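PDB 4R3L: N-alpha-acetyltransferase from Sulfolobus solfataricus P2, which transfers an acetyl group from acetyl-CoA to the alpha-amino group of protein N-termini, preferring those that begin with serine. Local coordinates for residues A[40-45]-A[63-68]; A[15-20]-A[51-56]; A[31-36]-A[91-96]. All blocks are in the same frame, centred on the assembly; numbering follows the deposited sequence.

How the contacts relate
All three contacts reach the same mixed sheet of the GNAT domain. Along the chain the segments run 15-20, 31-36, 40-45, 51-56, 63-68 and 91-96, so contact 2 alternates with each of the others, whereas contact 1 falls entirely between the two halves of contact 3. In the sheet, strands 13-16, 54-58, 61-72 and 83-94 are successive neighbours, and strand 61-72 joins contact 1 to the other two through backbone hydrogen bonds. The centres of contacts 1 and 2 are about 8 Å apart, those of 1 and 3 about 11 Å, and those of 2 and 3 about 16 Å. The series thus leads from the sheet edge, through a buried helix-sheet interface, to the coenzyme.

Contact 1. Residues A[40-45]-A[63-68]; sequences YFFVEH and VGYIMP
Phe41 meets strand 61-72 with the rim of its ring: the methyl CE of Met67 lies in the ring plane, 3.6 Å from Phe41 CE2. The same ring stacks on Tyr37, a substrate-binding residue, and touches Val90 of strand 83-94. Phe42, next in the helix, stands at about a right angle to the Met67 side chain, with its CD1 3.6 Å from Met67 SD. The sulfur is 4.5 Å from the Phe42 ring centroid, 49° off the normal, an oblique Met-aromatic contact. At the ring edge, Phe42 CE1 comes within 4.3 Å of Tyr65 OH, a hydroxyl hydrogen-bonded to Ser91 and Asn29. Ile22, Ile25 and Ile26 of helix 22-32 also pack on Phe42. One turn on from Phe41, His45 directs its CB at the strand, 3.8 Å from Met67 SD. Its imidazole is held by ND1, which donates to Phe41 O at 2.8 Å; the backbone N of His45 reaches that oxygen too, from the opposite face of the carbonyl plane. This grip fixes the ring rotation so that the carbon edge faces the strand, with His45 CD2 3.3 Å from Pro68 O, a buried carbonyl that has no hydrogen-bonding partner in the model. The bend at chi3 of Met67 (63°) brings its methyl between the two phenylalanines, close to Phe42 CE1 as well, while the sulfur stays beside His45. Helix 39-49 thus packs across the sheet, the local axes 9.2 Å apart and at 74°, in a helix-on-sheet interface of the GNAT fold built round Met67 and continued through Phe41 to Tyr37.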
loop_
_atom_site.group_PDB
_atom_site.type_symbol
_atom_site.label_atom_id
_atom_site.label_comp_id
_atom_site.label_asym_id
_atom_site.label_seq_id
_atom_site.Cartn_x
_atom_site.Cartn_y
_atom_site.Cartn_z
ATOM N N TYR A 40 -6.483 10.447 -12.463
ATOM C CA TYR A 40 -7.520 9.464 -12.768
ATOM C C TYR A 40 -7.216 8.096 -12.148
ATOM O O TYR A 40 -8.118 7.313 -11.860
ATOM C CB TYR A 40 -7.721 9.320 -14.287
ATOM C CG TYR A 40 -6.587 8.668 -15.048
ATOM C CD1 TYR A 40 -6.438 7.282 -15.061
ATOM C CD2 TYR A 40 -5.709 9.435 -15.809
ATOM C CE1 TYR A 40 -5.418 6.675 -15.773
ATOM C CE2 TYR A 40 -4.681 8.833 -16.540
ATOM C CZ TYR A 40 -4.544 7.450 -16.501
ATOM O OH TYR A 40 -3.537 6.826 -17.197
ATOM N N PHE A 41 -5.931 7.813 -11.967
ATOM C CA PHE A 41 -5.504 6.558 -11.348
ATOM C C PHE A 41 -5.976 6.518 -9.882
ATOM O O PHE A 41 -6.561 5.527 -9.435
ATOM C CB PHE A 41 -3.992 6.441 -11.468
ATOM C CG PHE A 41 -3.421 5.133 -11.005
ATOM C CD1 PHE A 41 -3.188 4.107 -11.908
ATOM C CD2 PHE A 41 -3.038 4.957 -9.682
ATOM C CE1 PHE A 41 -2.621 2.909 -11.495
ATOM C CE2 PHE A 41 -2.473 3.756 -9.261
ATOM C CZ PHE A 41 -2.262 2.736 -10.179
ATOM N N PHE A 42 -5.735 7.595 -9.147
ATOM C CA PHE A 42 -6.183 7.665 -7.756
ATOM C C PHE A 42 -7.702 7.568 -7.694
ATOM O O PHE A 42 -8.242 6.854 -6.863
ATOM C CB PHE A 42 -5.690 8.945 -7.080
ATOM C CG PHE A 42 -4.207 8.958 -6.828
ATOM C CD1 PHE A 42 -3.686 8.349 -5.694
ATOM C CD2 PHE A 42 -3.337 9.561 -7.720
ATOM C CE1 PHE A 42 -2.320 8.357 -5.451
ATOM C CE2 PHE A 42 -1.966 9.558 -7.483
ATOM C CZ PHE A 42 -1.467 8.958 -6.351
ATOM N N VAL A 43 -8.395 8.246 -8.611
ATOM C CA VAL A 43 -9.851 8.241 -8.592
ATOM C C VAL A 43 -10.406 6.842 -8.824
ATOM O O VAL A 43 -11.336 6.415 -8.130
ATOM C CB VAL A 43 -10.430 9.233 -9.646
ATOM C CG1 VAL A 43 -11.928 9.003 -9.849
ATOM C CG2 VAL A 43 -10.167 10.642 -9.192
ATOM N N GLU A 44 -9.834 6.105 -9.771
ATOM C CA GLU A 44 -10.376 4.784 -10.055
ATOM C C GLU A 44 -10.138 3.818 -8.907
ATOM O O GLU A 44 -10.980 2.976 -8.624
ATOM C CB GLU A 44 -9.798 4.227 -11.346
ATOM C CG GLU A 44 -10.430 4.954 -12.530
ATOM C CD GLU A 44 -9.902 4.510 -13.867
ATOM O OE1 GLU A 44 -9.159 5.300 -14.486
ATOM O OE2 GLU A 44 -10.265 3.401 -14.312
ATOM N N HIS A 45 -8.988 3.925 -8.255
ATOM C CA HIS A 45 -8.736 3.035 -7.121
ATOM C C HIS A 45 -9.645 3.393 -5.952
ATOM O O HIS A 45 -10.085 2.510 -5.208
ATOM C CB HIS A 45 -7.258 3.088 -6.709
ATOM C CG HIS A 45 -6.354 2.351 -7.644
ATOM N ND1 HIS A 45 -6.128 2.768 -8.938
ATOM C CD2 HIS A 45 -5.646 1.206 -7.486
ATOM C CE1 HIS A 45 -5.309 1.919 -9.537
ATOM N NE2 HIS A 45 -4.994 0.969 -8.674
ATOM N N VAL A 63 -1.994 13.527 6.017
ATOM C CA VAL A 63 -0.549 13.418 6.164
ATOM C C VAL A 63 -0.005 12.066 5.698
ATOM O O VAL A 63 1.205 11.845 5.692
ATOM C CB VAL A 63 -0.113 13.642 7.623
ATOM C CG1 VAL A 63 -0.476 15.052 8.057
ATOM C CG2 VAL A 63 -0.753 12.587 8.544
ATOM N N GLY A 64 -0.893 11.164 5.299
ATOM C CA GLY A 64 -0.463 9.862 4.825
ATOM C C GLY A 64 -1.610 9.139 4.169
ATOM O O GLY A 64 -2.761 9.525 4.358
ATOM N N TYR A 65 -1.313 8.108 3.378
ATOM C CA TYR A 65 -2.391 7.363 2.751
ATOM C C TYR A 65 -1.926 5.974 2.398
ATOM O O TYR A 65 -0.720 5.708 2.325
ATOM C CB TYR A 65 -2.893 8.093 1.488
ATOM C CG TYR A 65 -1.889 8.041 0.367
ATOM C CD1 TYR A 65 -1.919 7.018 -0.567
ATOM C CD2 TYR A 65 -0.891 9.005 0.256
ATOM C CE1 TYR A 65 -0.985 6.960 -1.594
ATOM C CE2 TYR A 65 0.053 8.950 -0.762
ATOM C CZ TYR A 65 0.007 7.919 -1.674
ATOM O OH TYR A 65 0.932 7.863 -2.699
ATOM N N ILE A 66 -2.887 5.095 2.147
ATOM C CA ILE A 66 -2.590 3.799 1.568
ATOM C C ILE A 66 -3.615 3.507 0.487
ATOM O O ILE A 66 -4.815 3.588 0.725
ATOM C CB ILE A 66 -2.582 2.668 2.635
ATOM C CG1 ILE A 66 -2.222 1.323 1.985
ATOM C CG2 ILE A 66 -3.926 2.587 3.381
ATOM C CD1 ILE A 66 -1.988 0.202 3.016
ATOM N N MET A 67 -3.124 3.186 -0.708
ATOM C CA MET A 67 -3.995 2.920 -1.852
ATOM C C MET A 67 -3.894 1.465 -2.254
ATOM O O MET A 67 -2.813 1.003 -2.607
ATOM C CB MET A 67 -3.606 3.828 -3.035
ATOM C CG MET A 67 -4.316 3.491 -4.310
ATOM S SD MET A 67 -4.131 4.822 -5.551
ATOM C CE MET A 67 -2.356 4.808 -5.803
ATOM N N PRO A 68 -5.021 0.737 -2.209
ATOM C CA PRO A 68 -5.051 -0.698 -2.458
ATOM C C PRO A 68 -5.535 -1.049 -3.861
ATOM O O PRO A 68 -6.115 -0.203 -4.553
ATOM C CB PRO A 68 -6.070 -1.182 -1.424
ATOM C CG PRO A 68 -7.125 -0.100 -1.514
ATOM C CD PRO A 68 -6.340 1.209 -1.731
#

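Contact 2. Residues A[15-20]-A[51-56]; sequences RNARMD and LAFFVA
The start of the GNAT sheet is formed here, as Arg15 and Val55 make an antiparallel hydrogen-bonded pair between edge strand 13-16 and strand 54-58. Val55 N donates to Arg15 O at 2.8 Å, nearly straight at 171°, and Arg15 N returns a bond to Val55 O at 3.1 Å. Asn16 and Phe54 follow as a non-hydrogen-bonded pair with diverging CB directions. Just past the strand end, Ala17 N donates to Phe53 O at 2.9 Å, and Ala17 CB rests 3.6 Å from Phe53 CD2. With CG beside its backbone N (chi1 -74°), Asn16 runs alongside Phe54 and sets ND2 over one face of the ring, toward the rim, 3.6 Å from Phe54 CZ, the amide and ring planes 34° apart. The same ND2 makes a weak bond to Leu51 O at 3.0 Å and another weak one to Gly50 O. On the face shared with Val55, Arg15 runs out extended beside the valine, whose CG2 sits over one side of the guanidinium, 3.6 Å from Arg15 NH1; Arg18 NE lies over the opposite side. NH1 donates to Asn16 O at 2.9 Å, while NH2 forms a salt bridge with Asp21, whose carboxylate also accepts from Arg18 N. The cross-strand hold therefore rests mainly on three backbone bonds, with the weak Asn16 ND2-Leu51 O bond added, while the arginine's polar bonds brace its own side.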
loop_
_atom_site.group_PDB
_atom_site.type_symbol
_atom_site.label_atom_id
_atom_site.label_comp_id
_atom_site.label_asym_id
_atom_site.label_seq_id
_atom_site.Cartn_x
_atom_site.Cartn_y
_atom_site.Cartn_z
ATOM N N ARG A 15 -9.223 7.588 8.531
ATOM C CA ARG A 15 -10.540 7.360 7.984
ATOM C C ARG A 15 -10.417 6.917 6.526
ATOM O O ARG A 15 -9.343 7.009 5.914
ATOM C CB ARG A 15 -11.403 8.618 8.093
ATOM C CG ARG A 15 -10.823 9.820 7.390
ATOM C CD ARG A 15 -11.855 10.934 7.305
ATOM N NE ARG A 15 -11.291 12.149 6.725
ATOM C CZ ARG A 15 -11.030 12.297 5.428
ATOM N NH1 ARG A 15 -11.273 11.297 4.586
ATOM N NH2 ARG A 15 -10.523 13.436 4.977
ATOM N N ASN A 16 -11.495 6.389 5.980
ATOM C CA ASN A 16 -11.481 6.096 4.548
ATOM C C ASN A 16 -11.261 7.366 3.719
ATOM O O ASN A 16 -11.721 8.471 4.080
ATOM C CB ASN A 16 -12.777 5.386 4.151
ATOM C CG ASN A 16 -12.812 3.949 4.627
ATOM O OD1 ASN A 16 -13.402 3.635 5.659
ATOM N ND2 ASN A 16 -12.165 3.069 3.884
ATOM N N ALA A 17 -10.511 7.219 2.628
ATOM C CA ALA A 17 -10.294 8.325 1.721
ATOM C C ALA A 17 -11.587 8.743 1.039
ATOM O O ALA A 17 -12.468 7.909 0.807
ATOM C CB ALA A 17 -9.250 7.943 0.674
ATOM N N ARG A 18 -11.670 10.025 0.692
ATOM C CA ARG A 18 -12.803 10.585 -0.055
ATOM C C ARG A 18 -12.280 11.348 -1.263
ATOM O O ARG A 18 -11.109 11.718 -1.287
ATOM C CB ARG A 18 -13.636 11.508 0.844
ATOM C CG ARG A 18 -14.136 10.828 2.131
ATOM C CD ARG A 18 -14.852 11.823 3.047
ATOM N NE ARG A 18 -14.067 13.042 3.239
ATOM C CZ ARG A 18 -14.539 14.154 3.796
ATOM N NH1 ARG A 18 -15.798 14.203 4.216
ATOM N NH2 ARG A 18 -13.755 15.219 3.930
ATOM N N MET A 19 -13.145 11.625 -2.240
ATOM C CA MET A 19 -12.704 12.308 -3.460
ATOM C C MET A 19 -11.957 13.603 -3.168
ATOM O O MET A 19 -10.970 13.918 -3.823
ATOM C CB MET A 19 -13.896 12.596 -4.374
ATOM C CG MET A 19 -14.413 11.365 -5.074
ATOM S SD MET A 19 -13.257 10.764 -6.326
ATOM C CE MET A 19 -13.311 12.127 -7.505
ATOM N N ASP A 20 -12.414 14.335 -2.159
ATOM C CA ASP A 20 -11.805 15.609 -1.813
ATOM C C ASP A 20 -10.428 15.478 -1.171
ATOM O O ASP A 20 -9.745 16.481 -0.981
ATOM C CB ASP A 20 -12.744 16.397 -0.897
ATOM C CG ASP A 20 -13.947 16.967 -1.648
ATOM O OD1 ASP A 20 -14.087 16.678 -2.861
ATOM O OD2 ASP A 20 -14.758 17.696 -1.033
ATOM N N LEU A 51 -13.067 0.845 0.117
ATOM C CA LEU A 51 -13.212 0.391 1.500
ATOM C C LEU A 51 -11.867 0.096 2.146
ATOM O O LEU A 51 -11.745 0.113 3.388
ATOM C CB LEU A 51 -14.110 -0.839 1.569
ATOM C CG LEU A 51 -15.546 -0.525 1.141
ATOM C CD1 LEU A 51 -16.372 -1.781 1.067
ATOM C CD2 LEU A 51 -16.150 0.463 2.124
ATOM N N ALA A 52 -10.853 -0.153 1.317
ATOM C CA ALA A 52 -9.514 -0.460 1.834
ATOM C C ALA A 52 -8.516 0.692 1.603
ATOM O O ALA A 52 -7.304 0.538 1.850
ATOM C CB ALA A 52 -8.987 -1.779 1.198
ATOM N N PHE A 53 -9.037 1.843 1.165
ATOM C CA PHE A 53 -8.246 3.035 0.840
ATOM C C PHE A 53 -8.376 3.998 2.024
ATOM O O PHE A 53 -9.438 4.601 2.247
ATOM C CB PHE A 53 -8.793 3.694 -0.460
ATOM C CG PHE A 53 -7.867 4.669 -1.156
ATOM C CD1 PHE A 53 -7.904 4.767 -2.563
ATOM C CD2 PHE A 53 -6.947 5.443 -0.466
ATOM C CE1 PHE A 53 -7.067 5.655 -3.234
ATOM C CE2 PHE A 53 -6.099 6.330 -1.147
ATOM C CZ PHE A 53 -6.167 6.427 -2.532
ATOM N N PHE A 54 -7.315 4.140 2.805
ATOM C CA PHE A 54 -7.390 4.983 3.982
ATOM C C PHE A 54 -6.460 6.186 3.913
ATOM O O PHE A 54 -5.436 6.159 3.230
ATOM C CB PHE A 54 -7.066 4.157 5.228
ATOM C CG PHE A 54 -8.133 3.165 5.600
ATOM C CD1 PHE A 54 -9.139 3.517 6.502
ATOM C CD2 PHE A 54 -8.128 1.878 5.088
ATOM C CE1 PHE A 54 -10.120 2.592 6.865
ATOM C CE2 PHE A 54 -9.116 0.965 5.435
ATOM C CZ PHE A 54 -10.107 1.320 6.324
ATOM N N VAL A 55 -6.826 7.237 4.640
ATOM C CA VAL A 55 -5.936 8.367 4.857
ATOM C C VAL A 55 -5.706 8.564 6.351
ATOM O O VAL A 55 -6.537 8.172 7.161
ATOM C CB VAL A 55 -6.493 9.673 4.264
ATOM C CG1 VAL A 55 -6.421 9.661 2.709
ATOM C CG2 VAL A 55 -7.915 9.928 4.768
ATOM N N ALA A 56 -4.558 9.146 6.684
ATOM C CA ALA A 56 -4.221 9.566 8.041
ATOM C C ALA A 56 -4.371 11.065 8.099
ATOM O O ALA A 56 -3.897 11.772 7.200
ATOM C CB ALA A 56 -2.808 9.173 8.407
#

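Contact 3. Residues A[31-36]-A[91-96]; sequences LTLPEN and SIAVLE. With COA (coenzyme A), chain C.
Leu33 stands between strand 83-94 and the pantetheine arm of coenzyme A, one methyl for each: CD1 is 3.9 Å from Ala93 CB and CD2 is 3.5 Å from coenzyme C5P. CD1 also lies 3.4 Å from Ser91 OG. Thr32 adds a close approach, its OG1 3.2 Å from Ala93 CB, and its carbonyl O lies 3.6 Å from coenzyme C6P. From the strand, Ile92 O accepts from coenzyme N4P at 2.6 Å and Val94 N donates to coenzyme O9P at 2.8 Å, so the arm pairs with the backbone much as an adjoining strand would, the hallmark of GNAT cofactor binding. A second shell sets these groups: chi1 of Thr32 (62°) turns OG1 back to bond Ile28 O in its own helix, and Ser91 OG bonds Tyr65 OH. At Leu33 the chain leaves the helix, and Glu35, important for substrate specificity, forms the centre of an inverse gamma turn and packs on the bound peptide. The end of helix 22-32 thus covers one face of strand 83-94, while Ile92 and Val94 point away from it to helix 103-119, and strand 61-72 pairs alongside.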
loop_
_atom_site.group_PDB
_atom_site.type_symbol
_atom_site.label_atom_id
_atom_site.label_comp_id
_atom_site.label_asym_id
_atom_site.label_seq_id
_atom_site.Cartn_x
_atom_site.Cartn_y
_atom_site.Cartn_z
ATOM N N LEU A 31 5.825 14.277 -3.359
ATOM C CA LEU A 31 6.925 14.607 -2.456
ATOM C C LEU A 31 7.701 13.401 -1.919
ATOM O O LEU A 31 8.860 13.535 -1.521
ATOM C CB LEU A 31 6.400 15.412 -1.269
ATOM C CG LEU A 31 6.000 16.863 -1.535
ATOM C CD1 LEU A 31 5.284 17.447 -0.326
ATOM C CD2 LEU A 31 7.224 17.685 -1.875
ATOM N N THR A 32 7.075 12.229 -1.892
ATOM C CA THR A 32 7.657 11.114 -1.153
ATOM C C THR A 32 7.999 9.910 -2.008
ATOM O O THR A 32 8.722 9.029 -1.560
ATOM C CB THR A 32 6.717 10.633 -0.026
ATOM O OG1 THR A 32 5.494 10.169 -0.599
ATOM C CG2 THR A 32 6.420 11.750 0.941
ATOM N N LEU A 33 7.485 9.864 -3.234
ATOM C CA LEU A 33 7.633 8.676 -4.061
ATOM C C LEU A 33 8.012 9.026 -5.509
ATOM O O LEU A 33 7.763 10.137 -5.971
ATOM C CB LEU A 33 6.339 7.856 -4.032
ATOM C CG LEU A 33 6.022 7.157 -2.709
ATOM C CD1 LEU A 33 4.593 6.656 -2.684
ATOM C CD2 LEU A 33 6.989 6.002 -2.482
ATOM N N PRO A 34 8.633 8.073 -6.223
ATOM C CA PRO A 34 8.991 8.271 -7.631
ATOM C C PRO A 34 7.889 7.867 -8.615
ATOM O O PRO A 34 7.890 8.338 -9.753
ATOM C CB PRO A 34 10.210 7.367 -7.798
ATOM C CG PRO A 34 9.932 6.239 -6.888
ATOM C CD PRO A 34 9.237 6.843 -5.681
ATOM N N GLU A 35 6.981 6.994 -8.188
ATOM C CA GLU A 35 5.859 6.569 -9.020
ATOM C C GLU A 35 4.729 7.586 -8.942
ATOM O O GLU A 35 3.827 7.459 -8.117
ATOM C CB GLU A 35 5.355 5.190 -8.589
ATOM C CG GLU A 35 6.453 4.171 -8.316
ATOM C CD GLU A 35 7.005 4.251 -6.898
ATOM O OE1 GLU A 35 6.250 4.628 -5.973
ATOM O OE2 GLU A 35 8.201 3.938 -6.710
ATOM N N ASN A 36 4.778 8.603 -9.792
ATOM C CA ASN A 36 3.780 9.657 -9.732
ATOM C C ASN A 36 2.624 9.391 -10.692
ATOM O O ASN A 36 2.608 9.833 -11.836
ATOM C CB ASN A 36 4.417 11.011 -10.014
ATOM C CG ASN A 36 5.613 11.279 -9.125
ATOM O OD1 ASN A 36 6.651 11.737 -9.597
ATOM N ND2 ASN A 36 5.483 10.973 -7.833
ATOM N N SER A 91 0.342 1.743 -3.225
ATOM C CA SER A 91 1.115 2.886 -2.797
ATOM C C SER A 91 0.824 3.173 -1.328
ATOM O O SER A 91 -0.326 3.130 -0.901
ATOM C CB SER A 91 0.778 4.097 -3.690
ATOM O OG SER A 91 1.616 5.202 -3.426
ATOM N N ILE A 92 1.873 3.444 -0.557
ATOM C CA ILE A 92 1.712 3.921 0.810
ATOM C C ILE A 92 2.795 4.964 1.096
ATOM O O ILE A 92 3.964 4.792 0.743
ATOM C CB ILE A 92 1.759 2.753 1.833
ATOM C CG1 ILE A 92 1.478 3.252 3.253
ATOM C CG2 ILE A 92 3.095 2.005 1.784
ATOM C CD1 ILE A 92 1.435 2.124 4.274
ATOM N N ALA A 93 2.398 6.073 1.689
ATOM C CA ALA A 93 3.356 7.117 1.997
ATOM C C ALA A 93 2.890 7.937 3.193
ATOM O O ALA A 93 1.693 8.057 3.444
ATOM C CB ALA A 93 3.564 8.016 0.787
ATOM N N VAL A 94 3.850 8.493 3.926
ATOM C CA VAL A 94 3.572 9.344 5.073
ATOM C C VAL A 94 4.495 10.557 5.002
ATOM O O VAL A 94 5.687 10.394 4.745
ATOM C CB VAL A 94 3.797 8.581 6.405
ATOM C CG1 VAL A 94 3.583 9.491 7.609
ATOM C CG2 VAL A 94 2.900 7.341 6.486
ATOM N N LEU A 95 3.956 11.760 5.198
ATOM C CA LEU A 95 4.786 12.975 5.186
ATOM C C LEU A 95 5.923 12.833 6.208
ATOM O O LEU A 95 5.706 12.329 7.312
ATOM C CB LEU A 95 3.947 14.224 5.487
ATOM C CG LEU A 95 3.014 14.734 4.382
ATOM C CD1 LEU A 95 2.186 15.916 4.842
ATOM C CD2 LEU A 95 3.806 15.093 3.131
ATOM N N GLU A 96 7.125 13.268 5.827
ATOM C CA GLU A 96 8.333 13.100 6.645
ATOM C C GLU A 96 8.164 13.571 8.084
ATOM O O GLU A 96 8.624 12.909 9.012
ATOM C CB GLU A 96 9.517 13.841 6.011
ATOM C CG GLU A 96 10.868 13.580 6.701
ATOM C CD GLU A 96 11.117 14.481 7.908
ATOM O OE1 GLU A 96 10.590 15.614 7.932
ATOM O OE2 GLU A 96 11.833 14.053 8.838
HETATM N N1A COA C . 14.392 3.003 9.969
HETATM C C2A COA C . 14.242 1.816 10.592
HETATM N N3A COA C . 13.028 1.316 10.830
HETATM C C4A COA C . 11.905 2.001 10.449
HETATM C C5A COA C . 12.025 3.225 9.808
HETATM C C6A COA C . 13.315 3.726 9.571
HETATM N N6A COA C . 13.488 5.008 8.897
HETATM N N7A COA C . 10.740 3.681 9.542
HETATM C C8A COA C . 9.863 2.753 10.017
HETATM N N9A COA C . 10.551 1.729 10.558
HETATM C C1B COA C . 9.993 0.530 11.204
HETATM C C2B COA C . 10.227 0.587 12.662
HETATM O O2B COA C . 10.323 -0.687 13.192
HETATM C C3B COA C . 9.014 1.196 13.154
HETATM O O3B COA C . 8.894 0.939 14.496
HETATM P P3B COA C . 9.374 2.015 15.533
HETATM O O7A COA C . 8.780 1.718 16.909
HETATM O O8A COA C . 8.916 3.350 15.095
HETATM O O9A COA C . 10.870 2.003 15.613
HETATM C C4B COA C . 7.998 0.496 12.349
HETATM O O4B COA C . 8.564 0.436 11.064
HETATM C C5B COA C . 6.739 1.251 12.266
HETATM O O5B COA C . 6.843 2.404 11.479
HETATM P P1A COA C . 5.704 3.478 11.269
HETATM O O1A COA C . 5.854 4.627 12.227
HETATM O O2A COA C . 4.387 2.824 11.368
HETATM O O3A COA C . 6.018 3.998 9.792
HETATM P P2A COA C . 5.894 5.484 9.279
HETATM O O4A COA C . 7.061 6.345 9.735
HETATM O O5A COA C . 4.575 6.069 9.674
HETATM O O6A COA C . 5.937 5.416 7.673
HETATM C CBP COA C . 6.981 4.766 5.564
HETATM C CCP COA C . 6.746 4.472 7.076
HETATM C CDP COA C . 7.939 3.749 5.005
HETATM C CEP COA C . 5.626 4.664 4.866
HETATM C CAP COA C . 7.536 6.172 5.504
HETATM O OAP COA C . 8.906 6.251 5.904
HETATM C C9P COA C . 7.464 6.825 4.138
HETATM O O9P COA C . 6.414 7.411 3.761
HETATM N N8P COA C . 8.593 6.830 3.233
HETATM C C7P COA C . 8.564 7.449 1.911
HETATM C C6P COA C . 7.528 6.798 0.950
HETATM C C5P COA C . 7.693 5.283 0.851
HETATM O O5P COA C . 8.846 4.817 0.664
HETATM N N4P COA C . 6.531 4.404 0.997
HETATM C C3P COA C . 6.689 2.965 0.917
HETATM C C2P COA C . 7.069 2.360 -0.428
HETATM S S1P COA C . 6.853 0.623 -0.654
#